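Local coordinates for protein dual function macrocyclase-peptidase POPB (Galerina marginata, PDB 5N4B) that cleaves peptide bonds after prolyl residues and macrocyclises precursor peptides in the biosynthesis of the amanitin family of toxins, at residues Q105-L110 and D134-A139; G145-K150 and A161-G166. The protein carries 1 engineered substitution. One frame throughout, in Å; residues are numbered along the deposited sequence.

From the N terminus, the chain runs through the propeller blade of strands 84-90 to 129-133. Interaction 1 closes a loop of 23 residues within this part, joining the turn that leads into strand 109-113 to the 3-10 turn that follows strand 129-133. The chain then enters the next blade, where interaction 2 closes a shorter loop of 10 residues by pairing strands 144-151 and 157-164. The two loops follow in series and neither nests in nor crosses the other. Their centres are about 11 Å apart and they touch directly: P135 packs on M146, and the side chain of Q107 reaches the start of strand 144-151, tying neighbouring blades together.

Interaction 1 of 2, residues Q105-L110 and D134-A139; sequences QSQSVL and DPNVLA
The side-chain amide of N136 lies against the backbone of Q107 and is held to it mainly by one bond. N136 ND2 gives a nearly straight bond to Q107 O (2.9 Å, 163°), which lies close to the plane of the asparagine amide. N136 OD1 receives a weak, bent bond from Q107 N at 3.3 Å. The CG of N136 stands beside its own backbone N (chi1 -59°), and this brings the amide across to Q107. The Q107 and N136 side chains run alongside each other in opposite senses, their amide planes 74° apart. Q107, extended beyond CG, passes across P135, its OE1 3.3 Å from P135 CB. Further along the 105-110 segment, V109 CG2 packs 3.5 Å from D134 OD1, and the CD edge of the P135 ring lies against S108 O.

D134 positions the asparagine. Its OD1 accepts from the backbone N of N136 in an Asx turn, met from above the carboxylate plane, and from N136 ND2 through its syn lone pair at 2.8 Å. Waters extend the network: one joins Q105 NE2 to D134 OD2, and another links N136 OD1 to Q107 NE2. Farther out, Q107 OE1 accepts from the backbone N of M146 while NE2 donates to A144 O, so the glutamine spans to the next blade of the propeller. S106 OG bonds the backbone N of T705, in the peptidase domain, and S108 OG bonds a polar side chain of the bound peptide.

With ND2 donating to both Q107 O and D134 OD1, the rotation of the N136 amide is fixed: turned over, its oxygen would face two acceptors. The N-H and water donors around D134 are consistent with an ionised carboxylate.

Interaction 2 of 2, residues G145-K150 and A161-G166; sequences GMVLCK and AVSHLG
G145 and S163 form a hydrogen-bonded pair in the antiparallel hairpin that opens a four-stranded blade of the beta-propeller. Both of its bonds are nearly straight: G145 N donates to S163 O (2.9 Å), and S163 N to G145 O, the latter at 169° and nearly in line with the carbonyl. M146 and V162 follow as a non-hydrogen-bonded pair, where two CA-H...O contacts form, V162 CA to G145 O and M146 CA to A161 O at 3.3 Å; each carbonyl also takes an N-H.

Beyond them is a beta bulge, with V147 and L148 both opposite A161. V147 N donates to A161 O, and A161 N returns a 2.8 Å bond to L148 O. V147 has the near-helical angles of the first position of a classic bulge (phi -107°, psi -15°), which break the alternation, so that V147 and L148 both reach the A161 methyl, which also packs with L148 on F201.

The hydroxyl of S163 is satisfied outside the hairpin, by the carbonyl O of the catalytic H699 and by S170 OG, which ties the blade to the active-site histidine loop. Across the strands that same OG rests 3.8 Å from V147 CG1.

Interaction 1 of 2, residues Q105-L110 and D134-A139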
loop_
_atom_site.group_PDB
_atom_site.type_symbol
_atom_site.label_atom_id
_atom_site.label_comp_id
_atom_site.label_asym_id
_atom_site.label_seq_id
_atom_site.Cartn_x
_atom_site.Cartn_y
_atom_site.Cartn_z
ATOM N N GLN A 105 -13.435 -12.317 9.401
ATOM C CA GLN A 105 -13.721 -12.716 8.019
ATOM C C GLN A 105 -12.585 -12.301 7.098
ATOM O O GLN A 105 -11.973 -11.237 7.244
ATOM C CB GLN A 105 -15.060 -12.118 7.555
ATOM C CG GLN A 105 -16.283 -12.542 8.377
ATOM C CD GLN A 105 -17.481 -11.859 7.875
ATOM O OE1 GLN A 105 -17.825 -10.767 8.313
ATOM N NE2 GLN A 105 -18.186 -12.509 6.964
ATOM N N SER A 106 -12.350 -13.140 6.100
ATOM C CA SER A 106 -11.225 -12.898 5.211
ATOM C C SER A 106 -11.511 -11.755 4.262
ATOM O O SER A 106 -10.584 -11.068 3.830
ATOM C CB SER A 106 -10.896 -14.149 4.429
ATOM O OG SER A 106 -10.331 -15.125 5.318
ATOM N N GLN A 107 -12.782 -11.535 3.939
ATOM C CA GLN A 107 -13.189 -10.380 3.143
ATOM C C GLN A 107 -14.396 -9.748 3.836
ATOM O O GLN A 107 -15.312 -10.454 4.275
ATOM C CB GLN A 107 -13.543 -10.718 1.688
ATOM C CG GLN A 107 -12.433 -11.400 0.883
ATOM C CD GLN A 107 -12.819 -11.676 -0.549
ATOM O OE1 GLN A 107 -12.858 -10.767 -1.373
ATOM N NE2 GLN A 107 -13.085 -12.918 -0.840
ATOM N N SER A 108 -14.387 -8.441 3.929
ATOM C CA SER A 108 -15.493 -7.717 4.507
ATOM C C SER A 108 -16.655 -7.683 3.516
ATOM O O SER A 108 -16.481 -7.831 2.308
ATOM C CB SER A 108 -15.078 -6.314 4.911
ATOM O OG SER A 108 -14.038 -6.441 5.863
ATOM N N VAL A 109 -17.848 -7.472 4.053
ATOM C CA VAL A 109 -19.103 -7.611 3.320
ATOM C C VAL A 109 -19.754 -6.247 3.144
ATOM O O VAL A 109 -19.827 -5.459 4.086
ATOM C CB VAL A 109 -20.055 -8.562 4.064
ATOM C CG1 VAL A 109 -21.368 -8.692 3.359
ATOM C CG2 VAL A 109 -19.351 -9.929 4.198
ATOM N N LEU A 110 -20.235 -5.979 1.934
ATOM C CA LEU A 110 -20.876 -4.716 1.616
ATOM C C LEU A 110 -22.351 -4.796 1.995
ATOM O O LEU A 110 -23.118 -5.583 1.421
ATOM C CB LEU A 110 -20.693 -4.384 0.140
ATOM C CG LEU A 110 -21.070 -3.024 -0.401
ATOM C CD1 LEU A 110 -20.450 -1.895 0.461
ATOM C CD2 LEU A 110 -20.641 -2.892 -1.865
ATOM N N ASP A 134 -21.458 -9.879 -0.845
ATOM C CA ASP A 134 -20.567 -10.662 0.017
ATOM C C ASP A 134 -19.470 -11.273 -0.849
ATOM O O ASP A 134 -19.703 -12.289 -1.523
ATOM C CB ASP A 134 -21.341 -11.750 0.755
ATOM C CG ASP A 134 -20.477 -12.546 1.702
ATOM O OD1 ASP A 134 -19.246 -12.376 1.640
ATOM O OD2 ASP A 134 -21.033 -13.339 2.500
ATOM N N PRO A 135 -18.275 -10.694 -0.901
ATOM C CA PRO A 135 -17.262 -11.249 -1.805
ATOM C C PRO A 135 -16.832 -12.645 -1.416
ATOM O O PRO A 135 -16.214 -13.348 -2.242
ATOM C CB PRO A 135 -16.108 -10.250 -1.702
ATOM C CG PRO A 135 -16.450 -9.250 -0.795
ATOM C CD PRO A 135 -17.784 -9.532 -0.162
ATOM N N ASN A 136 -17.105 -13.087 -0.188
ATOM C CA ASN A 136 -16.687 -14.413 0.190
ATOM C C ASN A 136 -17.430 -15.468 -0.608
ATOM O O ASN A 136 -17.000 -16.629 -0.594
ATOM C CB ASN A 136 -16.905 -14.626 1.691
ATOM C CG ASN A 136 -16.137 -13.636 2.546
ATOM O OD1 ASN A 136 -14.925 -13.766 2.738
ATOM N ND2 ASN A 136 -16.822 -12.658 3.074
ATOM N N VAL A 137 -18.559 -15.148 -1.224
ATOM C CA VAL A 137 -19.254 -16.168 -2.002
ATOM C C VAL A 137 -18.900 -16.151 -3.482
ATOM O O VAL A 137 -19.496 -16.892 -4.266
ATOM C CB VAL A 137 -20.765 -16.130 -1.782
ATOM C CG1 VAL A 137 -21.096 -16.210 -0.307
ATOM C CG2 VAL A 137 -21.362 -14.936 -2.372
ATOM N N LEU A 138 -17.934 -15.314 -3.879
ATOM C CA LEU A 138 -17.514 -15.326 -5.281
ATOM C C LEU A 138 -17.016 -16.714 -5.695
ATOM O O LEU A 138 -17.194 -17.118 -6.840
ATOM C CB LEU A 138 -16.457 -14.239 -5.520
ATOM C CG LEU A 138 -17.032 -12.824 -5.583
ATOM C CD1 LEU A 138 -15.889 -11.853 -5.418
ATOM C CD2 LEU A 138 -17.814 -12.564 -6.848
ATOM N N ALA A 139 -16.361 -17.418 -4.788
ATOM C CA ALA A 139 -16.030 -18.835 -4.946
ATOM C C ALA A 139 -16.247 -19.536 -3.611
ATOM O O ALA A 139 -15.738 -19.083 -2.582
ATOM C CB ALA A 139 -14.584 -19.029 -5.447
HETATM O O HOH W 1 -20.894 -12.914 5.355
HETATM O O HOH W 2 -14.301 -15.394 5.648
HETATM O O HOH W 3 -13.061 -15.024 1.116
#

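Interaction 2 of 2, residues G145-K150 and A161-G166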
loop_
_atom_site.group_PDB
_atom_site.type_symbol
_atom_site.label_atom_id
_atom_site.label_comp_id
_atom_site.label_asym_id
_atom_site.label_seq_id
_atom_site.Cartn_x
_atom_site.Cartn_y
_atom_site.Cartn_z
ATOM N N GLY A 145 -11.316 -13.296 -4.898
ATOM C CA GLY A 145 -11.420 -12.124 -4.055
ATOM C C GLY A 145 -11.821 -10.922 -4.864
ATOM O O GLY A 145 -11.452 -10.785 -6.034
ATOM N N MET A 146 -12.556 -10.028 -4.228
ATOM C CA MET A 146 -12.897 -8.752 -4.818
ATOM C C MET A 146 -11.788 -7.786 -4.457
ATOM O O MET A 146 -11.508 -7.568 -3.277
ATOM C CB MET A 146 -14.234 -8.246 -4.308
ATOM C CG MET A 146 -14.630 -6.931 -4.981
ATOM S SD MET A 146 -16.036 -6.143 -4.245
ATOM C CE MET A 146 -15.290 -5.475 -2.766
ATOM N N VAL A 147 -11.173 -7.222 -5.464
ATOM C CA VAL A 147 -10.011 -6.384 -5.251
ATOM C C VAL A 147 -10.279 -4.900 -5.442
ATOM O O VAL A 147 -9.465 -4.074 -5.008
ATOM C CB VAL A 147 -8.815 -6.831 -6.105
ATOM C CG1 VAL A 147 -8.425 -8.231 -5.751
ATOM C CG2 VAL A 147 -9.126 -6.752 -7.577
ATOM N N LEU A 148 -11.387 -4.520 -6.045
ATOM C CA LEU A 148 -11.759 -3.128 -6.237
ATOM C C LEU A 148 -13.239 -3.102 -6.612
ATOM O O LEU A 148 -13.724 -4.029 -7.250
ATOM C CB LEU A 148 -10.938 -2.506 -7.406
ATOM C CG LEU A 148 -10.960 -1.024 -7.546
ATOM C CD1 LEU A 148 -10.257 -0.434 -6.350
ATOM C CD2 LEU A 148 -10.207 -0.629 -8.819
ATOM N N CYS A 149 -13.934 -2.018 -6.274
ATOM C CA CYS A 149 -15.314 -1.854 -6.693
ATOM C C CYS A 149 -15.693 -0.393 -6.811
ATOM O O CYS A 149 -15.047 0.507 -6.242
ATOM C CB CYS A 149 -16.284 -2.627 -5.799
ATOM S SG CYS A 149 -16.410 -1.985 -4.128
ATOM N N LYS A 150 -16.784 -0.163 -7.545
ATOM C CA LYS A 150 -17.242 1.208 -7.803
ATOM C C LYS A 150 -18.698 1.176 -8.234
ATOM O O LYS A 150 -19.033 0.573 -9.264
ATOM C CB LYS A 150 -16.374 1.875 -8.895
ATOM C CG LYS A 150 -16.493 3.399 -8.935
ATOM C CD LYS A 150 -15.698 3.989 -7.742
ATOM C CE LYS A 150 -15.381 5.408 -7.815
ATOM N NZ LYS A 150 -14.405 5.723 -8.926
ATOM N N ALA A 161 -14.215 -5.784 -9.439
ATOM C CA ALA A 161 -13.065 -6.471 -9.999
ATOM C C ALA A 161 -12.739 -7.691 -9.160
ATOM O O ALA A 161 -12.610 -7.586 -7.926
ATOM C CB ALA A 161 -11.851 -5.535 -10.039
ATOM N N VAL A 162 -12.580 -8.830 -9.825
ATOM C CA VAL A 162 -12.388 -10.118 -9.172
ATOM C C VAL A 162 -11.077 -10.720 -9.642
ATOM O O VAL A 162 -10.793 -10.753 -10.836
ATOM C CB VAL A 162 -13.550 -11.053 -9.508
ATOM C CG1 VAL A 162 -13.323 -12.409 -8.854
ATOM C CG2 VAL A 162 -14.880 -10.418 -9.023
ATOM N N SER A 163 -10.305 -11.212 -8.696
ATOM C CA SER A 163 -9.074 -11.960 -8.932
ATOM C C SER A 163 -9.260 -13.374 -8.403
ATOM O O SER A 163 -10.054 -13.611 -7.485
ATOM C CB SER A 163 -7.863 -11.334 -8.251
ATOM O OG SER A 163 -7.504 -10.141 -8.920
ATOM N N HIS A 164 -8.549 -14.325 -8.997
ATOM C CA HIS A 164 -8.540 -15.711 -8.573
ATOM C C HIS A 164 -7.123 -16.168 -8.309
ATOM O O HIS A 164 -6.181 -15.648 -8.889
ATOM C CB HIS A 164 -9.101 -16.592 -9.690
ATOM C CG HIS A 164 -10.527 -16.291 -9.997
ATOM N ND1 HIS A 164 -11.562 -16.945 -9.374
ATOM C CD2 HIS A 164 -11.090 -15.372 -10.811
ATOM C CE1 HIS A 164 -12.710 -16.468 -9.820
ATOM N NE2 HIS A 164 -12.448 -15.500 -10.682
ATOM N N LEU A 165 -6.979 -17.152 -7.418
ATOM C CA LEU A 165 -5.687 -17.745 -7.177
ATOM C C LEU A 165 -5.095 -18.170 -8.501
ATOM O O LEU A 165 -5.771 -18.751 -9.350
ATOM C CB LEU A 165 -5.866 -18.961 -6.242
ATOM C CG LEU A 165 -6.320 -18.607 -4.812
ATOM C CD1 LEU A 165 -6.532 -19.908 -4.002
ATOM C CD2 LEU A 165 -5.338 -17.674 -4.106
ATOM N N GLY A 166 -3.814 -17.878 -8.691
ATOM C CA GLY A 166 -3.117 -18.205 -9.903
ATOM C C GLY A 166 -3.201 -17.189 -11.024
ATOM O O GLY A 166 -2.604 -17.424 -12.084
#